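Local coordinates for protein phytochromobilin synthase (Solanum lycopersicum, PDB 6KME) that binds biliverdin IX alpha and, as a ferredoxin-dependent bilin reductase of the HY2 family, probably reduces it to phytochromobilin, the chromophore of plant phytochrome, at residues Leu83-Cys88 with Val97-Ala102; Ile112-Phe117 with Ile125-Leu130; Lys159-Gly164 with Ile178-Arg183. The protein carries 1 engineered substitution. All coordinates share one frame; numbering follows the deposited sequence.

Contact 1 (Leu83-Cys88 with Val97-Ala102); sequences LLRSLC and VLDFAA. With BLA (biliverdine IX alpha), chain B.
Arg85 and Asp99 form a diagonal salt bridge between successive hydrogen-bonded pairs, on the face of the sheet that also carries Leu87 and Ala101. Both terminal nitrogens of Arg85 converge on a single oxygen, NH1 lying 2.8 Å and NH2 3.0 Å from Asp99 OD1. That oxygen sits in the guanidinium plane, yet it is approached from above its own carboxylate, the two planes being 56° apart; a weak third bond runs from NH2 to OD2. A bend in the arginine chain at chi2 (-71°) folds the guanidinium back over the neighbouring strand, where the methyl group of Ala101 lies over its centre, with CB 3.5 Å from Arg85 CZ. Outside the pair, Arg85 NE is bonded to Leu262 O and the cation packs on Phe263.

The two strands form an antiparallel beta hairpin in the middle of the seven-stranded sheet. Arg85 with Ala101 and Leu87 with Asp99 are its hydrogen-bonded pairs, and Leu87 N to Asp99 O, at 2.8 Å, is the shortest of their four backbone bonds. On the other face Leu84 CD1 fits between Phe100 CZ and Ala102 CB, 3.6 Å from each, while Ser86 CB lies by Phe100 CD2; helix 34-47 packs against this side. Toward biliverdin, Val97 CG1 touches the methyl carbon CMC at 3.4 Å, and Asp99 CB lies near the same methyl.

Contact 2 (Ile112-Phe117 with Ile125-Leu130); sequences IFCANF and IIVLDL. With BLA (biliverdine IX alpha), chain B.
One wall of the biliverdin pocket is formed here by an antiparallel beta hairpin, strands 112-119 and 123-131, next to the edge strand 180-185 of the seven-stranded sheet of this bilin reductase. Asn116 and Val127 are a hydrogen-bonded pair, with Asn116 N 2.8 Å from Val127 O, and Cys114 and Asp129 are another; the side chains of all four share the bilin face. Asn116 supplies the polar grip: its ND2 donates to the lactam oxygen OC of biliverdin over 2.7 Å, while OD1 accepts from Arg235, which fixes the turn of the amide. The rest of this face is apolar toward the ligand. Val127 CG2 rests 3.5 Å from the bridging carbon CHB, Cys114 SG touches the methyl CMB, and Ile125 CG2 lies 3.6 Å from the bridging carbon CHA. Farther along, Asp129 is bonded through OD1 to Ser176.

The opposite face is hydrophobic and is covered by helix 188-211. Leu128 CD1 touches both Ala115 CB and the CZ end of the Phe113 ring, and Leu130 CD1 meets Phe113 at CD1. Phe117 has CG anti to its carbonyl carbon (chi1 -57°), which swings the ring across the neighbouring strand until its edge faces Leu128 CB and Val127 O. Ile126 supports it with two branches, CG2 3.6 Å from Phe117 CD1 and CD1 3.7 Å from Phe117 CB.

Contact 3 (Lys159-Gly164 with Ile178-Arg183); sequences KLLPWG and IVIWTR. With BLA (biliverdine IX alpha), chain B.
The loop following helix 151-160 packs on the edge strand 180-185 of the central sheet, tightly around two tryptophans and more loosely where waters bridge the backbones. Trp163 and Trp181 make a T-shaped pair with planes at 88°: the edge of Trp181 points at the face of Trp163, bringing its CD1 within 3.6 Å of Trp163 CZ2. One face of Trp181 receives the CA of Gly164 in a CH-pi contact, 3.7 Å from the centroid of the five-membered ring, too close for a side chain on Gly164. Its other face is turned to biliverdin, with CH2 3.4 Å from the ligand carbon CAA, and NE1 is held by Gly165 O. With Trp181 cut back to an alanine, a gap is likely to open between the loop and the bilin, leaving Trp163 without its edge partner and Gly165 O without its indole donor.

Away from the rings, Leu161 CD1 meets Ile180 CG2 at 3.9 Å. Between loop and strand one water donates to both Leu161 O and Trp181 O; on the outer side another links Gly164 O to Arg183 NE, a pair whose direct bond is weak. Firmer is the Thr182 hydroxyl, whose OG1 donates to Pro162 O at 2.7 Å.

How the contacts relate
From the N terminus the three contacts follow in series, each closing its loop before the next opens, so none nest or cross. Contact 1 closes the hairpin 81-91/96-104 and contact 2 the hairpin 112-119/123-131. The two hairpins are joined edge to edge by strands 96-104 and 112-119, where Phe100 O probably accepts from Ala115 N. After helices 141-147 and 151-160, contact 3 closes a longer loop and brings the chain back to strand 180-185, which adds to strand 123-131, probably through Ile180 N and Leu128 O. Contacts 1 and 3, with centres about 20 Å apart, do not touch, yet all three reach biliverdin.

Contact 1 (Leu83-Cys88 with Val97-Ala102)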
loop_
_atom_site.group_PDB
_atom_site.type_symbol
_atom_site.label_atom_id
_atom_site.label_comp_id
_atom_site.label_asym_id
_atom_site.label_seq_id
_atom_site.Cartn_x
_atom_site.Cartn_y
_atom_site.Cartn_z
ATOM N N LEU A 83 9.221 -4.447 -7.867
ATOM C CA LEU A 83 9.610 -3.143 -7.332
ATOM C C LEU A 83 9.380 -3.124 -5.832
ATOM O O LEU A 83 8.260 -3.359 -5.371
ATOM C CB LEU A 83 8.825 -2.006 -8.001
ATOM C CG LEU A 83 9.145 -0.627 -7.415
ATOM C CD1 LEU A 83 10.660 -0.308 -7.504
ATOM C CD2 LEU A 83 8.313 0.457 -8.097
ATOM N N LEU A 84 10.434 -2.851 -5.081
ATOM C CA LEU A 84 10.339 -2.536 -3.664
ATOM C C LEU A 84 10.769 -1.085 -3.525
ATOM O O LEU A 84 11.900 -0.744 -3.881
ATOM C CB LEU A 84 11.242 -3.445 -2.831
ATOM C CG LEU A 84 11.252 -3.280 -1.312
ATOM C CD1 LEU A 84 9.920 -3.701 -0.757
ATOM C CD2 LEU A 84 12.374 -4.139 -0.693
ATOM N N ARG A 85 9.874 -0.226 -3.027
ATOM C CA ARG A 85 10.184 1.199 -3.025
ATOM C C ARG A 85 9.639 1.864 -1.766
ATOM O O ARG A 85 8.608 1.462 -1.210
ATOM C CB ARG A 85 9.664 1.881 -4.309
ATOM C CG ARG A 85 8.285 2.545 -4.223
ATOM C CD ARG A 85 7.157 1.527 -4.117
ATOM N NE ARG A 85 5.813 2.136 -4.154
ATOM C CZ ARG A 85 5.194 2.675 -3.104
ATOM N NH1 ARG A 85 5.803 2.722 -1.932
ATOM N NH2 ARG A 85 3.961 3.171 -3.230
ATOM N N SER A 86 10.372 2.875 -1.302
ATOM C CA SER A 86 9.980 3.631 -0.125
ATOM C C SER A 86 10.076 5.125 -0.401
ATOM O O SER A 86 10.979 5.594 -1.107
ATOM C CB SER A 86 10.846 3.283 1.089
ATOM O OG SER A 86 12.185 3.680 0.879
ATOM N N LEU A 87 9.122 5.858 0.153
ATOM C CA LEU A 87 9.172 7.310 0.247
ATOM C C LEU A 87 9.094 7.637 1.725
ATOM O O LEU A 87 8.210 7.133 2.425
ATOM C CB LEU A 87 8.027 7.969 -0.524
ATOM C CG LEU A 87 7.780 9.462 -0.241
ATOM C CD1 LEU A 87 8.955 10.330 -0.721
ATOM C CD2 LEU A 87 6.478 9.934 -0.872
ATOM N N CYS A 88 10.055 8.418 2.209
ATOM C CA CYS A 88 10.095 8.804 3.610
ATOM C C CYS A 88 10.198 10.319 3.695
ATOM O O CYS A 88 11.055 10.929 3.047
ATOM C CB CYS A 88 11.269 8.130 4.334
ATOM S SG CYS A 88 11.210 8.400 6.114
ATOM N N VAL A 97 6.188 10.793 7.396
ATOM C CA VAL A 97 5.416 9.986 6.459
ATOM C C VAL A 97 6.263 8.808 5.992
ATOM O O VAL A 97 7.458 8.963 5.716
ATOM C CB VAL A 97 4.939 10.810 5.245
ATOM C CG1 VAL A 97 4.153 9.918 4.306
ATOM C CG2 VAL A 97 4.100 12.024 5.691
ATOM N N LEU A 98 5.635 7.635 5.904
ATOM C CA LEU A 98 6.213 6.459 5.267
ATOM C C LEU A 98 5.221 5.906 4.252
ATOM O O LEU A 98 4.057 5.656 4.585
ATOM C CB LEU A 98 6.573 5.371 6.299
ATOM C CG LEU A 98 7.140 4.068 5.689
ATOM C CD1 LEU A 98 8.518 4.313 5.077
ATOM C CD2 LEU A 98 7.210 2.933 6.727
ATOM N N ASP A 99 5.676 5.729 3.012
ATOM C CA ASP A 99 4.990 4.909 2.012
ATOM C C ASP A 99 5.994 3.864 1.550
ATOM O O ASP A 99 6.943 4.189 0.830
ATOM C CB ASP A 99 4.481 5.732 0.824
ATOM C CG ASP A 99 3.646 4.887 -0.182
ATOM O OD1 ASP A 99 3.831 3.650 -0.243
ATOM O OD2 ASP A 99 2.796 5.463 -0.904
ATOM N N PHE A 100 5.758 2.617 1.951
ATOM C CA PHE A 100 6.627 1.480 1.682
ATOM C C PHE A 100 5.767 0.390 1.055
ATOM O O PHE A 100 4.734 0.021 1.623
ATOM C CB PHE A 100 7.273 1.006 2.996
ATOM C CG PHE A 100 8.244 -0.118 2.831
ATOM C CD1 PHE A 100 7.807 -1.433 2.820
ATOM C CD2 PHE A 100 9.602 0.142 2.696
ATOM C CE1 PHE A 100 8.721 -2.480 2.666
ATOM C CE2 PHE A 100 10.509 -0.892 2.528
ATOM C CZ PHE A 100 10.064 -2.200 2.516
ATOM N N ALA A 101 6.161 -0.101 -0.123
ATOM C CA ALA A 101 5.385 -1.122 -0.819
ATOM C C ALA A 101 6.303 -2.107 -1.531
ATOM O O ALA A 101 7.402 -1.759 -1.976
ATOM C CB ALA A 101 4.424 -0.512 -1.856
ATOM N N ALA A 102 5.824 -3.344 -1.646
ATOM C CA ALA A 102 6.478 -4.389 -2.426
ATOM C C ALA A 102 5.497 -4.868 -3.486
ATOM O O ALA A 102 4.412 -5.366 -3.153
ATOM C CB ALA A 102 6.931 -5.541 -1.534
HETATM C CHA BLA B . -6.032 9.373 5.149
HETATM N NA BLA B . -5.211 7.220 3.960
HETATM C C1A BLA B . -6.211 7.963 4.608
HETATM C C2A BLA B . -7.421 7.139 4.636
HETATM C C3A BLA B . -7.098 5.875 3.972
HETATM C C4A BLA B . -5.725 5.951 3.561
HETATM C CMA BLA B . -7.986 4.651 3.741
HETATM C CAA BLA B . -8.758 7.638 5.253
HETATM C CBA BLA B . -9.459 8.524 4.258
HETATM C CGA BLA B . -10.398 7.677 3.324
HETATM O O1A BLA B . -11.146 6.997 3.963
HETATM O O2A BLA B . -10.203 7.868 2.159
HETATM C CHB BLA B . -4.876 4.889 2.850
HETATM N NB BLA B . -6.367 3.943 1.180
HETATM C C1B BLA B . -5.070 4.098 1.722
HETATM C C2B BLA B . -4.290 2.881 1.063
HETATM C C3B BLA B . -5.058 2.319 0.050
HETATM C C4B BLA B . -6.408 3.038 0.076
HETATM C CMB BLA B . -2.825 2.656 1.392
HETATM O OB BLA B . -7.379 2.971 -0.660
HETATM C CAB BLA B . -4.985 1.216 -0.978
HETATM C CBB BLA B . -5.740 0.748 -1.999
HETATM N NC BLA B . -1.057 9.198 3.325
HETATM C C1C BLA B . -0.068 8.387 2.723
HETATM C C2C BLA B . 1.068 9.343 2.336
HETATM C C3C BLA B . 0.684 10.625 2.730
HETATM C C4C BLA B . -0.716 10.563 3.386
HETATM C CMC BLA B . 2.309 8.767 1.642
HETATM O OC BLA B . -0.294 7.190 2.639
HETATM C CAC BLA B . 1.481 11.868 2.548
HETATM C CBC BLA B . 2.344 12.286 1.596
HETATM C CHD BLA B . -1.599 11.452 3.939
HETATM N ND BLA B . -3.718 10.034 4.401
HETATM C C1D BLA B . -3.013 11.166 4.411
HETATM C C2D BLA B . -3.788 12.327 5.006
HETATM C C3D BLA B . -5.025 11.831 5.374
HETATM C C4D BLA B . -5.035 10.321 4.995
HETATM C CMD BLA B . -3.159 13.705 5.098
HETATM C CAD BLA B . -6.254 12.481 6.022
HETATM C CBD BLA B . -7.001 13.426 5.102
HETATM C CGD BLA B . -7.775 12.727 3.900
HETATM O O1D BLA B . -7.516 13.261 2.836
HETATM O O2D BLA B . -8.487 11.793 4.245
#

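Contact 2 (Ile112-Phe117 with Ile125-Leu130)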
loop_
_atom_site.group_PDB
_atom_site.type_symbol
_atom_site.label_atom_id
_atom_site.label_comp_id
_atom_site.label_asym_id
_atom_site.label_seq_id
_atom_site.Cartn_x
_atom_site.Cartn_y
_atom_site.Cartn_z
ATOM N N ILE A 112 0.357 -7.708 -2.365
ATOM C CA ILE A 112 1.176 -6.503 -2.359
ATOM C C ILE A 112 1.352 -6.037 -0.917
ATOM O O ILE A 112 0.369 -5.778 -0.218
ATOM C CB ILE A 112 0.535 -5.410 -3.224
ATOM C CG1 ILE A 112 0.643 -5.817 -4.696
ATOM C CG2 ILE A 112 1.184 -4.072 -2.938
ATOM C CD1 ILE A 112 -0.252 -5.016 -5.638
ATOM N N PHE A 113 2.602 -5.954 -0.456
ATOM C CA PHE A 113 2.851 -5.425 0.876
ATOM C C PHE A 113 2.675 -3.917 0.845
ATOM O O PHE A 113 3.177 -3.245 -0.057
ATOM C CB PHE A 113 4.251 -5.783 1.394
ATOM C CG PHE A 113 4.478 -5.333 2.823
ATOM C CD1 PHE A 113 4.060 -6.130 3.889
ATOM C CD2 PHE A 113 5.048 -4.089 3.099
ATOM C CE1 PHE A 113 4.226 -5.699 5.221
ATOM C CE2 PHE A 113 5.215 -3.650 4.412
ATOM C CZ PHE A 113 4.807 -4.463 5.479
ATOM N N CYS A 114 1.966 -3.383 1.841
ATOM C CA CYS A 114 1.527 -1.991 1.831
ATOM C C CYS A 114 1.646 -1.407 3.236
ATOM O O CYS A 114 1.006 -1.903 4.169
ATOM C CB CYS A 114 0.087 -1.909 1.314
ATOM S SG CYS A 114 -0.721 -0.295 1.471
ATOM N N ALA A 115 2.467 -0.366 3.395
ATOM C CA ALA A 115 2.562 0.378 4.655
ATOM C C ALA A 115 2.503 1.862 4.329
ATOM O O ALA A 115 3.402 2.394 3.663
ATOM C CB ALA A 115 3.841 0.043 5.420
ATOM N N ASN A 116 1.439 2.525 4.785
ATOM C CA ASN A 116 1.204 3.948 4.532
ATOM C C ASN A 116 0.922 4.617 5.875
ATOM O O ASN A 116 -0.193 4.530 6.409
ATOM C CB ASN A 116 0.054 4.155 3.551
ATOM C CG ASN A 116 0.469 3.914 2.119
ATOM O OD1 ASN A 116 0.539 2.772 1.669
ATOM N ND2 ASN A 116 0.765 4.983 1.401
ATOM N N PHE A 117 1.936 5.279 6.427
ATOM C CA PHE A 117 1.847 5.887 7.752
ATOM C C PHE A 117 1.899 7.400 7.603
ATOM O O PHE A 117 2.897 7.938 7.111
ATOM C CB PHE A 117 2.993 5.430 8.648
ATOM C CG PHE A 117 3.102 3.935 8.827
ATOM C CD1 PHE A 117 2.075 3.074 8.449
ATOM C CD2 PHE A 117 4.235 3.400 9.408
ATOM C CE1 PHE A 117 2.194 1.701 8.629
ATOM C CE2 PHE A 117 4.360 2.017 9.595
ATOM C CZ PHE A 117 3.331 1.178 9.207
ATOM N N ILE A 125 -2.423 8.335 11.153
ATOM C CA ILE A 125 -3.424 7.766 10.251
ATOM C C ILE A 125 -2.695 6.696 9.449
ATOM O O ILE A 125 -1.759 7.005 8.693
ATOM C CB ILE A 125 -4.063 8.818 9.331
ATOM C CG1 ILE A 125 -4.673 9.959 10.150
ATOM C CG2 ILE A 125 -5.103 8.179 8.423
ATOM C CD1 ILE A 125 -5.274 11.101 9.321
ATOM N N ILE A 126 -3.098 5.437 9.631
ATOM C CA ILE A 126 -2.246 4.279 9.368
ATOM C C ILE A 126 -3.008 3.250 8.538
ATOM O O ILE A 126 -4.117 2.844 8.910
ATOM C CB ILE A 126 -1.776 3.625 10.683
ATOM C CG1 ILE A 126 -1.107 4.643 11.619
ATOM C CG2 ILE A 126 -0.877 2.418 10.408
ATOM C CD1 ILE A 126 0.227 5.176 11.108
ATOM N N VAL A 127 -2.402 2.801 7.437
ATOM C CA VAL A 127 -2.820 1.577 6.756
ATOM C C VAL A 127 -1.608 0.653 6.642
ATOM O O VAL A 127 -0.550 1.051 6.132
ATOM C CB VAL A 127 -3.445 1.857 5.372
ATOM C CG1 VAL A 127 -3.710 0.535 4.630
ATOM C CG2 VAL A 127 -4.739 2.648 5.495
ATOM N N LEU A 128 -1.761 -0.579 7.136
ATOM C CA LEU A 128 -0.738 -1.616 7.051
ATOM C C LEU A 128 -1.421 -2.904 6.610
ATOM O O LEU A 128 -2.354 -3.363 7.280
ATOM C CB LEU A 128 -0.042 -1.802 8.409
ATOM C CG LEU A 128 0.967 -2.959 8.540
ATOM C CD1 LEU A 128 2.142 -2.751 7.573
ATOM C CD2 LEU A 128 1.448 -3.062 9.981
ATOM N N ASP A 129 -0.971 -3.491 5.492
ATOM C CA ASP A 129 -1.708 -4.633 4.966
ATOM C C ASP A 129 -0.860 -5.445 3.998
ATOM O O ASP A 129 0.150 -4.977 3.460
ATOM C CB ASP A 129 -2.988 -4.184 4.257
ATOM C CG ASP A 129 -3.969 -5.325 4.010
ATOM O OD1 ASP A 129 -3.937 -6.349 4.741
ATOM O OD2 ASP A 129 -4.789 -5.190 3.075
ATOM N N LEU A 130 -1.294 -6.687 3.805
ATOM C CA LEU A 130 -0.888 -7.515 2.664
ATOM C C LEU A 130 -2.068 -7.458 1.689
ATOM O O LEU A 130 -2.994 -8.267 1.770
ATOM C CB LEU A 130 -0.557 -8.936 3.126
ATOM C CG LEU A 130 0.831 -9.194 3.748
ATOM C CD1 LEU A 130 1.138 -8.296 4.959
ATOM C CD2 LEU A 130 1.055 -10.698 4.112
HETATM C CHA BLA B . -6.032 9.373 5.149
HETATM N NA BLA B . -5.211 7.220 3.960
HETATM C C1A BLA B . -6.211 7.963 4.608
HETATM C C2A BLA B . -7.421 7.139 4.636
HETATM C C3A BLA B . -7.098 5.875 3.972
HETATM C C4A BLA B . -5.725 5.951 3.561
HETATM C CMA BLA B . -7.986 4.651 3.741
HETATM C CAA BLA B . -8.758 7.638 5.253
HETATM C CBA BLA B . -9.459 8.524 4.258
HETATM C CGA BLA B . -10.398 7.677 3.324
HETATM O O1A BLA B . -11.146 6.997 3.963
HETATM O O2A BLA B . -10.203 7.868 2.159
HETATM C CHB BLA B . -4.876 4.889 2.850
HETATM N NB BLA B . -6.367 3.943 1.180
HETATM C C1B BLA B . -5.070 4.098 1.722
HETATM C C2B BLA B . -4.290 2.881 1.063
HETATM C C3B BLA B . -5.058 2.319 0.050
HETATM C C4B BLA B . -6.408 3.038 0.076
HETATM C CMB BLA B . -2.825 2.656 1.392
HETATM O OB BLA B . -7.379 2.971 -0.660
HETATM C CAB BLA B . -4.985 1.216 -0.978
HETATM C CBB BLA B . -5.740 0.748 -1.999
HETATM N NC BLA B . -1.057 9.198 3.325
HETATM C C1C BLA B . -0.068 8.387 2.723
HETATM C C2C BLA B . 1.068 9.343 2.336
HETATM C C3C BLA B . 0.684 10.625 2.730
HETATM C C4C BLA B . -0.716 10.563 3.386
HETATM C CMC BLA B . 2.309 8.767 1.642
HETATM O OC BLA B . -0.294 7.190 2.639
HETATM C CAC BLA B . 1.481 11.868 2.548
HETATM C CBC BLA B . 2.344 12.286 1.596
HETATM C CHD BLA B . -1.599 11.452 3.939
HETATM N ND BLA B . -3.718 10.034 4.401
HETATM C C1D BLA B . -3.013 11.166 4.411
HETATM C C2D BLA B . -3.788 12.327 5.006
HETATM C C3D BLA B . -5.025 11.831 5.374
HETATM C C4D BLA B . -5.035 10.321 4.995
HETATM C CMD BLA B . -3.159 13.705 5.098
HETATM C CAD BLA B . -6.254 12.481 6.022
HETATM C CBD BLA B . -7.001 13.426 5.102
HETATM C CGD BLA B . -7.775 12.727 3.900
HETATM O O1D BLA B . -7.516 13.261 2.836
HETATM O O2D BLA B . -8.487 11.793 4.245
#

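Contact 3 (Lys159-Gly164 with Ile178-Arg183)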
loop_
_atom_site.group_PDB
_atom_site.type_symbol
_atom_site.label_atom_id
_atom_site.label_comp_id
_atom_site.label_asym_id
_atom_site.label_seq_id
_atom_site.Cartn_x
_atom_site.Cartn_y
_atom_site.Cartn_z
ATOM N N LYS A 159 -6.676 -5.943 18.067
ATOM C CA LYS A 159 -7.007 -5.600 19.447
ATOM C C LYS A 159 -6.225 -4.380 19.921
ATOM O O LYS A 159 -6.766 -3.536 20.641
ATOM C CB LYS A 159 -6.739 -6.794 20.364
ATOM C CG LYS A 159 -7.539 -8.035 20.012
ATOM C CD LYS A 159 -7.247 -9.172 20.977
ATOM C CE LYS A 159 -7.924 -10.461 20.539
ATOM N NZ LYS A 159 -7.641 -11.580 21.481
ATOM N N LEU A 160 -4.965 -4.259 19.501
ATOM C CA LEU A 160 -4.062 -3.216 19.978
ATOM C C LEU A 160 -4.148 -1.923 19.176
ATOM O O LEU A 160 -3.813 -0.857 19.703
ATOM C CB LEU A 160 -2.613 -3.715 19.927
ATOM C CG LEU A 160 -2.277 -5.055 20.580
ATOM C CD1 LEU A 160 -0.826 -5.378 20.301
ATOM C CD2 LEU A 160 -2.543 -5.006 22.071
ATOM N N LEU A 161 -4.532 -2.002 17.901
ATOM C CA LEU A 161 -4.618 -0.862 16.987
ATOM C C LEU A 161 -6.040 -0.855 16.441
ATOM O O LEU A 161 -6.327 -1.497 15.415
ATOM C CB LEU A 161 -3.581 -0.965 15.863
ATOM C CG LEU A 161 -2.092 -0.926 16.254
ATOM C CD1 LEU A 161 -1.170 -1.355 15.109
ATOM C CD2 LEU A 161 -1.694 0.469 16.757
ATOM N N PRO A 162 -6.953 -0.118 17.071
ATOM C CA PRO A 162 -8.381 -0.280 16.768
ATOM C C PRO A 162 -8.776 0.243 15.394
ATOM O O PRO A 162 -8.148 1.148 14.832
ATOM C CB PRO A 162 -9.063 0.530 17.876
ATOM C CG PRO A 162 -8.049 1.565 18.250
ATOM C CD PRO A 162 -6.720 0.871 18.140
ATOM N N TRP A 163 -9.863 -0.329 14.873
ATOM C CA TRP A 163 -10.435 0.099 13.596
ATOM C C TRP A 163 -10.529 1.622 13.504
ATOM O O TRP A 163 -11.024 2.287 14.418
ATOM C CB TRP A 163 -11.819 -0.536 13.435
ATOM C CG TRP A 163 -12.462 -0.316 12.106
ATOM C CD1 TRP A 163 -13.606 0.407 11.853
ATOM C CD2 TRP A 163 -12.026 -0.836 10.842
ATOM N NE1 TRP A 163 -13.897 0.370 10.510
ATOM C CE2 TRP A 163 -12.940 -0.377 9.865
ATOM C CE3 TRP A 163 -10.940 -1.636 10.437
ATOM C CZ2 TRP A 163 -12.814 -0.699 8.513
ATOM C CZ3 TRP A 163 -10.814 -1.948 9.096
ATOM C CH2 TRP A 163 -11.750 -1.484 8.147
ATOM N N GLY A 164 -10.045 2.176 12.394
ATOM C CA GLY A 164 -9.986 3.621 12.215
ATOM C C GLY A 164 -11.328 4.301 11.997
ATOM O O GLY A 164 -11.386 5.535 12.052
ATOM N N ILE A 178 -6.747 -9.098 7.222
ATOM C CA ILE A 178 -5.860 -8.754 8.323
ATOM C C ILE A 178 -5.430 -7.292 8.272
ATOM O O ILE A 178 -4.490 -6.907 8.975
ATOM C CB ILE A 178 -4.633 -9.682 8.384
ATOM C CG1 ILE A 178 -3.729 -9.495 7.155
ATOM C CG2 ILE A 178 -5.074 -11.133 8.560
ATOM C CD1 ILE A 178 -2.356 -10.192 7.290
ATOM N N VAL A 179 -6.098 -6.465 7.460
ATOM C CA VAL A 179 -5.687 -5.069 7.319
ATOM C C VAL A 179 -5.697 -4.377 8.677
ATOM O O VAL A 179 -6.583 -4.599 9.515
ATOM C CB VAL A 179 -6.584 -4.315 6.323
ATOM C CG1 VAL A 179 -8.063 -4.277 6.811
ATOM C CG2 VAL A 179 -6.064 -2.904 6.110
ATOM N N ILE A 180 -4.673 -3.577 8.915
ATOM C CA ILE A 180 -4.653 -2.640 10.027
ATOM C C ILE A 180 -4.971 -1.268 9.446
ATOM O O ILE A 180 -4.144 -0.668 8.749
ATOM C CB ILE A 180 -3.303 -2.645 10.754
ATOM C CG1 ILE A 180 -3.069 -4.003 11.413
ATOM C CG2 ILE A 180 -3.245 -1.500 11.782
ATOM C CD1 ILE A 180 -1.655 -4.184 11.919
ATOM N N TRP A 181 -6.184 -0.792 9.706
ATOM C CA TRP A 181 -6.611 0.561 9.359
ATOM C C TRP A 181 -6.937 1.210 10.693
ATOM O O TRP A 181 -7.818 0.728 11.415
ATOM C CB TRP A 181 -7.806 0.542 8.395
ATOM C CG TRP A 181 -8.756 1.727 8.530
ATOM C CD1 TRP A 181 -10.094 1.688 8.830
ATOM C CD2 TRP A 181 -8.419 3.114 8.373
ATOM N NE1 TRP A 181 -10.613 2.973 8.861
ATOM C CE2 TRP A 181 -9.605 3.862 8.580
ATOM C CE3 TRP A 181 -7.232 3.797 8.060
ATOM C CZ2 TRP A 181 -9.630 5.261 8.505
ATOM C CZ3 TRP A 181 -7.259 5.184 7.981
ATOM C CH2 TRP A 181 -8.453 5.903 8.206
ATOM N N THR A 182 -6.170 2.237 11.067
ATOM C CA THR A 182 -6.260 2.751 12.426
ATOM C C THR A 182 -5.886 4.227 12.449
ATOM O O THR A 182 -5.171 4.730 11.577
ATOM C CB THR A 182 -5.376 1.929 13.403
ATOM O OG1 THR A 182 -5.670 2.277 14.762
ATOM C CG2 THR A 182 -3.866 2.127 13.153
ATOM N N ARG A 183 -6.426 4.914 13.450
ATOM C CA ARG A 183 -6.065 6.271 13.818
ATOM C C ARG A 183 -5.737 6.266 15.303
ATOM O O ARG A 183 -6.458 5.645 16.091
ATOM C CB ARG A 183 -7.229 7.267 13.558
ATOM C CG ARG A 183 -7.788 7.304 12.130
ATOM C CD ARG A 183 -9.052 8.206 12.082
ATOM N NE ARG A 183 -9.701 8.252 10.762
ATOM C CZ ARG A 183 -9.477 9.179 9.836
ATOM N NH1 ARG A 183 -8.603 10.160 10.057
ATOM N NH2 ARG A 183 -10.124 9.133 8.679
HETATM C CHA BLA B . -6.032 9.373 5.149
HETATM N NA BLA B . -5.211 7.220 3.960
HETATM C C1A BLA B . -6.211 7.963 4.608
HETATM C C2A BLA B . -7.421 7.139 4.636
HETATM C C3A BLA B . -7.098 5.875 3.972
HETATM C C4A BLA B . -5.725 5.951 3.561
HETATM C CMA BLA B . -7.986 4.651 3.741
HETATM C CAA BLA B . -8.758 7.638 5.253
HETATM C CBA BLA B . -9.459 8.524 4.258
HETATM C CGA BLA B . -10.398 7.677 3.324
HETATM O O1A BLA B . -11.146 6.997 3.963
HETATM O O2A BLA B . -10.203 7.868 2.159
HETATM C CHB BLA B . -4.876 4.889 2.850
HETATM N NB BLA B . -6.367 3.943 1.180
HETATM C C1B BLA B . -5.070 4.098 1.722
HETATM C C2B BLA B . -4.290 2.881 1.063
HETATM C C3B BLA B . -5.058 2.319 0.050
HETATM C C4B BLA B . -6.408 3.038 0.076
HETATM C CMB BLA B . -2.825 2.656 1.392
HETATM O OB BLA B . -7.379 2.971 -0.660
HETATM C CAB BLA B . -4.985 1.216 -0.978
HETATM C CBB BLA B . -5.740 0.748 -1.999
HETATM N NC BLA B . -1.057 9.198 3.325
HETATM C C1C BLA B . -0.068 8.387 2.723
HETATM C C2C BLA B . 1.068 9.343 2.336
HETATM C C3C BLA B . 0.684 10.625 2.730
HETATM C C4C BLA B . -0.716 10.563 3.386
HETATM C CMC BLA B . 2.309 8.767 1.642
HETATM O OC BLA B . -0.294 7.190 2.639
HETATM C CAC BLA B . 1.481 11.868 2.548
HETATM C CBC BLA B . 2.344 12.286 1.596
HETATM C CHD BLA B . -1.599 11.452 3.939
HETATM N ND BLA B . -3.718 10.034 4.401
HETATM C C1D BLA B . -3.013 11.166 4.411
HETATM C C2D BLA B . -3.788 12.327 5.006
HETATM C C3D BLA B . -5.025 11.831 5.374
HETATM C C4D BLA B . -5.035 10.321 4.995
HETATM C CMD BLA B . -3.159 13.705 5.098
HETATM C CAD BLA B . -6.254 12.481 6.022
HETATM C CBD BLA B . -7.001 13.426 5.102
HETATM C CGD BLA B . -7.775 12.727 3.900
HETATM O O1D BLA B . -7.516 13.261 2.836
HETATM O O2D BLA B . -8.487 11.793 4.245
HETATM O O HOH W 1 -7.349 -1.711 12.442
HETATM O O HOH W 2 -8.916 4.127 15.454
HETATM O O HOH W 3 -12.423 7.281 9.942
#